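Local coordinates for CoA binding domain protein (Escherichia coli, PDB 3QA9), which is of unknown function but, as a CoA binding domain protein, belongs to the Rossmann-fold superfamily, with a parallel beta sheet flanked by helices, at residues Phe81-Ala87 with Asn107-Ala113; Asp34-Val38 with Val78-Val82. One frame throughout, in Å; residues are numbered along the deposited sequence.

Contact 1. Residues Phe81-Ala87 with Asn107-Ala113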
loop_
_atom_site.group_PDB
_atom_site.type_symbol
_atom_site.label_atom_id
_atom_site.label_comp_id
_atom_site.label_asym_id
_atom_site.label_seq_id
_atom_site.Cartn_x
_atom_site.Cartn_y
_atom_site.Cartn_z
ATOM N N PHE A 81 -5.984 2.523 -1.100
ATOM C CA PHE A 81 -7.121 2.202 -1.949
ATOM C C PHE A 81 -8.205 3.102 -1.364
ATOM O O PHE A 81 -9.122 2.627 -0.697
ATOM C CB PHE A 81 -7.527 0.731 -1.793
ATOM C CG PHE A 81 -6.633 -0.223 -2.524
ATOM C CD1 PHE A 81 -6.865 -0.525 -3.864
ATOM C CD2 PHE A 81 -5.593 -0.860 -1.864
ATOM C CE1 PHE A 81 -6.042 -1.420 -4.549
ATOM C CE2 PHE A 81 -4.760 -1.760 -2.541
ATOM C CZ PHE A 81 -5.000 -2.054 -3.877
ATOM N N VAL A 82 -8.071 4.409 -1.592
ATOM C CA VAL A 82 -9.023 5.387 -1.059
ATOM C C VAL A 82 -9.254 6.534 -2.036
ATOM O O VAL A 82 -8.466 6.751 -2.957
ATOM C CB VAL A 82 -8.510 6.009 0.265
ATOM C CG1 VAL A 82 -8.304 4.934 1.303
ATOM C CG2 VAL A 82 -7.198 6.759 0.018
ATOM N N ASP A 83 -10.344 7.268 -1.832
ATOM C CA ASP A 83 -10.643 8.413 -2.683
ATOM C C ASP A 83 -9.553 9.445 -2.398
ATOM O O ASP A 83 -9.125 9.601 -1.259
ATOM C CB ASP A 83 -12.018 8.987 -2.328
ATOM C CG ASP A 83 -13.162 8.089 -2.774
ATOM O OD1 ASP A 83 -14.213 8.087 -2.096
ATOM O OD2 ASP A 83 -13.016 7.398 -3.803
ATOM N N PRO A 84 -9.078 10.152 -3.433
ATOM C CA PRO A 84 -8.029 11.161 -3.249
ATOM C C PRO A 84 -8.235 12.167 -2.112
ATOM O O PRO A 84 -7.298 12.494 -1.385
ATOM C CB PRO A 84 -7.977 11.843 -4.610
ATOM C CG PRO A 84 -8.256 10.713 -5.545
ATOM C CD PRO A 84 -9.426 10.020 -4.858
ATOM N N ALA A 85 -9.458 12.662 -1.958
ATOM C CA ALA A 85 -9.745 13.652 -0.921
ATOM C C ALA A 85 -9.565 13.133 0.499
ATOM O O ALA A 85 -9.533 13.920 1.447
ATOM C CB ALA A 85 -11.159 14.189 -1.097
ATOM N N LYS A 86 -9.449 11.817 0.646
ATOM C CA LYS A 86 -9.290 11.203 1.966
ATOM C C LYS A 86 -7.864 10.772 2.274
ATOM O O LYS A 86 -7.546 10.426 3.408
ATOM C CB LYS A 86 -10.177 9.966 2.070
ATOM C CG LYS A 86 -11.643 10.232 1.930
ATOM C CD LYS A 86 -12.384 8.947 1.766
ATOM C CE LYS A 86 -13.769 9.243 1.277
ATOM N NZ LYS A 86 -14.583 8.039 1.355
ATOM N N ALA A 87 -7.001 10.797 1.271
ATOM C CA ALA A 87 -5.639 10.327 1.464
ATOM C C ALA A 87 -4.786 11.041 2.503
ATOM O O ALA A 87 -3.967 10.405 3.165
ATOM C CB ALA A 87 -4.907 10.308 0.135
ATOM N N ASN A 107 -5.898 5.875 -9.390
ATOM C CA ASN A 107 -6.968 6.801 -9.070
ATOM C C ASN A 107 -7.077 7.235 -7.623
ATOM O O ASN A 107 -8.127 7.705 -7.212
ATOM C CB ASN A 107 -8.305 6.209 -9.499
ATOM C CG ASN A 107 -8.277 5.712 -10.908
ATOM O OD1 ASN A 107 -8.510 4.537 -11.161
ATOM N ND2 ASN A 107 -7.971 6.594 -11.839
ATOM N N THR A 108 -6.016 7.065 -6.845
ATOM C CA THR A 108 -6.049 7.464 -5.446
ATOM C C THR A 108 -5.130 8.644 -5.160
ATOM O O THR A 108 -5.217 9.255 -4.100
ATOM C CB THR A 108 -5.622 6.324 -4.501
ATOM O OG1 THR A 108 -4.222 6.049 -4.679
ATOM C CG2 THR A 108 -6.436 5.061 -4.766
ATOM N N TYR A 109 -4.258 8.963 -6.110
ATOM C CA TYR A 109 -3.309 10.055 -5.940
ATOM C C TYR A 109 -3.932 11.416 -5.630
ATOM O O TYR A 109 -4.905 11.824 -6.259
ATOM C CB TYR A 109 -2.447 10.192 -7.197
ATOM C CG TYR A 109 -1.382 11.272 -7.112
ATOM C CD1 TYR A 109 -0.251 11.104 -6.314
ATOM C CD2 TYR A 109 -1.494 12.451 -7.853
ATOM C CE1 TYR A 109 0.750 12.085 -6.260
ATOM C CE2 TYR A 109 -0.502 13.433 -7.807
ATOM C CZ TYR A 109 0.616 13.243 -7.013
ATOM O OH TYR A 109 1.615 14.193 -6.997
ATOM N N TYR A 110 -3.344 12.106 -4.656
ATOM C CA TYR A 110 -3.749 13.446 -4.268
ATOM C C TYR A 110 -2.455 14.186 -3.951
ATOM O O TYR A 110 -1.799 13.928 -2.947
ATOM C CB TYR A 110 -4.699 13.417 -3.074
ATOM C CG TYR A 110 -5.427 14.725 -2.878
ATOM C CD1 TYR A 110 -6.345 15.188 -3.821
ATOM C CD2 TYR A 110 -5.213 15.483 -1.742
ATOM C CE1 TYR A 110 -7.026 16.382 -3.632
ATOM C CE2 TYR A 110 -5.872 16.668 -1.538
ATOM C CZ TYR A 110 -6.787 17.109 -2.480
ATOM O OH TYR A 110 -7.460 18.276 -2.250
ATOM N N PRO A 111 -2.076 15.122 -4.831
ATOM C CA PRO A 111 -0.871 15.954 -4.762
ATOM C C PRO A 111 -0.503 16.473 -3.389
ATOM O O PRO A 111 0.615 16.303 -2.933
ATOM C CB PRO A 111 -1.178 17.117 -5.702
ATOM C CG PRO A 111 -2.119 16.581 -6.657
ATOM C CD PRO A 111 -2.963 15.569 -5.921
ATOM N N LEU A 112 -1.439 17.154 -2.745
ATOM C CA LEU A 112 -1.156 17.719 -1.428
ATOM C C LEU A 112 -0.742 16.659 -0.420
ATOM O O LEU A 112 0.190 16.870 0.355
ATOM C CB LEU A 112 -2.365 18.495 -0.911
ATOM C CG LEU A 112 -2.687 19.756 -1.718
ATOM C CD1 LEU A 112 -3.956 20.383 -1.178
ATOM C CD2 LEU A 112 -1.525 20.739 -1.648
ATOM N N ALA A 113 -1.428 15.521 -0.430
ATOM C CA ALA A 113 -1.102 14.433 0.494
ATOM C C ALA A 113 0.294 13.903 0.182
ATOM O O ALA A 113 1.095 13.647 1.086
ATOM C CB ALA A 113 -2.131 13.307 0.370
#

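Contact 2. Residues Asp34-Val38 with Val78-Val82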
loop_
_atom_site.group_PDB
_atom_site.type_symbol
_atom_site.label_atom_id
_atom_site.label_comp_id
_atom_site.label_asym_id
_atom_site.label_seq_id
_atom_site.Cartn_x
_atom_site.Cartn_y
_atom_site.Cartn_z
ATOM N N ASP A 34 -10.478 -4.673 -6.221
ATOM C CA ASP A 34 -9.039 -4.556 -6.458
ATOM C C ASP A 34 -8.255 -4.676 -5.154
ATOM O O ASP A 34 -7.238 -5.370 -5.093
ATOM C CB ASP A 34 -8.730 -3.217 -7.144
ATOM C CG ASP A 34 -9.424 -2.041 -6.475
ATOM O OD1 ASP A 34 -10.379 -2.266 -5.693
ATOM O OD2 ASP A 34 -9.035 -0.882 -6.749
ATOM N N ALA A 35 -8.746 -4.018 -4.107
ATOM C CA ALA A 35 -8.092 -4.057 -2.802
ATOM C C ALA A 35 -7.931 -5.486 -2.287
ATOM O O ALA A 35 -6.913 -5.829 -1.683
ATOM C CB ALA A 35 -8.890 -3.234 -1.802
ATOM N N ASN A 36 -8.942 -6.316 -2.514
ATOM C CA ASN A 36 -8.898 -7.708 -2.070
ATOM C C ASN A 36 -7.903 -8.512 -2.910
ATOM O O ASN A 36 -7.067 -9.253 -2.376
ATOM C CB ASN A 36 -10.298 -8.325 -2.173
ATOM C CG ASN A 36 -10.367 -9.734 -1.603
ATOM O OD1 ASN A 36 -9.899 -10.691 -2.218
ATOM N ND2 ASN A 36 -10.956 -9.865 -0.421
ATOM N N ILE A 37 -7.987 -8.358 -4.226
ATOM C CA ILE A 37 -7.090 -9.075 -5.127
ATOM C C ILE A 37 -5.621 -8.771 -4.837
ATOM O O ILE A 37 -4.798 -9.684 -4.721
ATOM C CB ILE A 37 -7.392 -8.727 -6.593
ATOM C CG1 ILE A 37 -8.797 -9.212 -6.964
ATOM C CG2 ILE A 37 -6.348 -9.350 -7.498
ATOM C CD1 ILE A 37 -9.267 -8.735 -8.341
ATOM N N VAL A 38 -5.295 -7.488 -4.720
ATOM C CA VAL A 38 -3.922 -7.079 -4.445
ATOM C C VAL A 38 -3.478 -7.609 -3.086
ATOM O O VAL A 38 -2.366 -8.109 -2.938
ATOM C CB VAL A 38 -3.786 -5.539 -4.470
ATOM C CG1 VAL A 38 -2.367 -5.123 -4.095
ATOM C CG2 VAL A 38 -4.146 -5.019 -5.865
ATOM N N VAL A 78 2.573 1.892 3.203
ATOM C CA VAL A 78 1.140 2.124 3.355
ATOM C C VAL A 78 0.597 2.190 1.927
ATOM O O VAL A 78 0.888 3.113 1.167
ATOM C CB VAL A 78 0.842 3.431 4.115
ATOM C CG1 VAL A 78 -0.663 3.673 4.163
ATOM C CG2 VAL A 78 1.397 3.341 5.532
ATOM N N ASP A 79 -0.179 1.173 1.576
ATOM C CA ASP A 79 -0.760 1.009 0.250
ATOM C C ASP A 79 -2.201 1.500 0.289
ATOM O O ASP A 79 -3.044 0.936 0.972
ATOM C CB ASP A 79 -0.680 -0.475 -0.129
ATOM C CG ASP A 79 -1.008 -0.748 -1.587
ATOM O OD1 ASP A 79 -0.813 0.136 -2.441
ATOM O OD2 ASP A 79 -1.434 -1.884 -1.869
ATOM N N LEU A 80 -2.467 2.554 -0.472
ATOM C CA LEU A 80 -3.771 3.198 -0.501
ATOM C C LEU A 80 -4.780 2.830 -1.565
ATOM O O LEU A 80 -4.491 2.854 -2.750
ATOM C CB LEU A 80 -3.580 4.711 -0.559
ATOM C CG LEU A 80 -2.695 5.304 0.530
ATOM C CD1 LEU A 80 -2.538 6.780 0.274
ATOM C CD2 LEU A 80 -3.304 5.051 1.903
ATOM N N PHE A 81 -5.984 2.523 -1.100
ATOM C CA PHE A 81 -7.121 2.202 -1.949
ATOM C C PHE A 81 -8.205 3.102 -1.364
ATOM O O PHE A 81 -9.122 2.627 -0.697
ATOM C CB PHE A 81 -7.527 0.731 -1.793
ATOM C CG PHE A 81 -6.633 -0.223 -2.524
ATOM C CD1 PHE A 81 -6.865 -0.525 -3.864
ATOM C CD2 PHE A 81 -5.593 -0.860 -1.864
ATOM C CE1 PHE A 81 -6.042 -1.420 -4.549
ATOM C CE2 PHE A 81 -4.760 -1.760 -2.541
ATOM C CZ PHE A 81 -5.000 -2.054 -3.877
ATOM N N VAL A 82 -8.071 4.409 -1.592
ATOM C CA VAL A 82 -9.023 5.387 -1.059
ATOM C C VAL A 82 -9.254 6.534 -2.036
ATOM O O VAL A 82 -8.466 6.751 -2.957
ATOM C CB VAL A 82 -8.510 6.009 0.265
ATOM C CG1 VAL A 82 -8.304 4.934 1.303
ATOM C CG2 VAL A 82 -7.198 6.759 0.018
#

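Contact 1. Residues Phe81-Ala87 with Asn107-Ala113
The ring of Tyr-110 meets the carbonyl of Pro-84 obliquely: Pro-84 O lies 3.3 Å from Tyr-110 CG, and the proline's own CB is 3.8 Å from Tyr-110 CD1. With CG of Tyr-110 anti to its backbone nitrogen (chi1 -164°), the ring stands beside the turn that carries Pro-84. Tyr-109, by contrast, turns its CB away from that turn; Pro-111 N lies over one face of its ring, out toward the rim, and Phe-104 meets the ring edge-to-face.

Pro-84 is the wedge between the two loops. Its ring is pressed against main-chain oxygens, with CG 3.4 Å from Asn-107 O and CB 3.5 Å from Tyr-109 O, while its CA-H makes a bent contact with Thr-108 O (3.5 Å between carbon and oxygen). Proline suits this place because it has no amide hydrogen to satisfy and offers a rigid set of weakly polar C-H groups to these carbonyls. Its phi of -48° suits the second position of the turn closed by Lys-86 N bonding to Asp-83 O. No hydrogen bond joins the loops.

Thr-108 divides its two branches between two tasks: OG1 is hydrogen-bonded to Gln-105 O within its own loop, and the methyl CG2 lies 3.2 Å from Val-82 O. Further on, Ala-87 CB and Ala-113 CB meet at 4.1 Å, small side chains that let the two chain segments come close.

These are strand-to-helix loops of a Rossmann-type sheet: they follow adjacent parallel strands, 77-80 and 101-104, and lead into helices 87-97 and 111-119. Ala-113 also touches Val-91; Val-82 packs on Val-25 of strand 21-25 and on Phe-90.

Contact 2. Residues Asp34-Val38 with Val78-Val82
Asp-34 OD1 is engaged twice: it accepts a weak, bent hydrogen bond from Ala-35 N (2.9 Å, 135° at the hydrogen) and is also bonded to a residue adjoining the segment. This helps to hold the carboxylate at the start of helix 34-43, and the first torsion, which sets CG between the backbone nitrogen and the carbonyl carbon (chi1 47°), folds it back over the helix start. The other oxygen, OD2, is brought to the rim of the Phe-81 ring, 3.6 Å from CD1 and near the ring plane. Carboxylate and ring planes are almost perpendicular, at 81°. The slightly positive hydrogens of an aromatic rim probably make this a favourable place for a carboxylate oxygen.

One face of the same ring is taken by Ala-35. Its CA sits over the ring centre, 3.7 Å from the centroid, in a CH-pi contact, and its CB methyl rests 3.8 Å from Phe-81 CG. A side chain this short allows the flat ring to reach the helix backbone itself. One turn later, Val-38 meets the outer end of the ring, with CG2 at the edge 3.7 Å from Phe-81 CZ; its other branch, CG1, faces Asp-79 OD2 at 4.0 Å. Helix geometry brings these residues together, for Val-38 N donates to Asp-34 O.

Phe-81 comes just after strand 77-80, the central strand of the sheet, and its ring also touches Leu-24 and Gln-105. Asp-79 bonds through its backbone to Ala-23 and Val-25 of strand 21-25. Helix 34-43, which connects strands 21-25 and 48-52, thus covers the face of the sheet bearing Asp-79, whereas Leu-80 packs on Phe-90 of helix 87-97.

Overall arrangement
Contacts 1 and 2 meet where the central strand 77-80 runs out into its loop, and they share Phe-81 and Val-82; their centres are about 12 Å apart. Phe-81 sends its side chain to helix 34-43 in contact 2, while the chain beyond it turns to the loop after strand 101-104 in contact 1. Leu-80 adds a direct link: its O lies 3.6 Å from Thr-108 CG2, and its CD1 is 4.3 Å from Ala-87 CB. Together the contacts tie segments following strands 21-25, 77-80 and 101-104 at their C-terminal ends, the edge of the sheet at which Rossmann folds generally bind their cofactors.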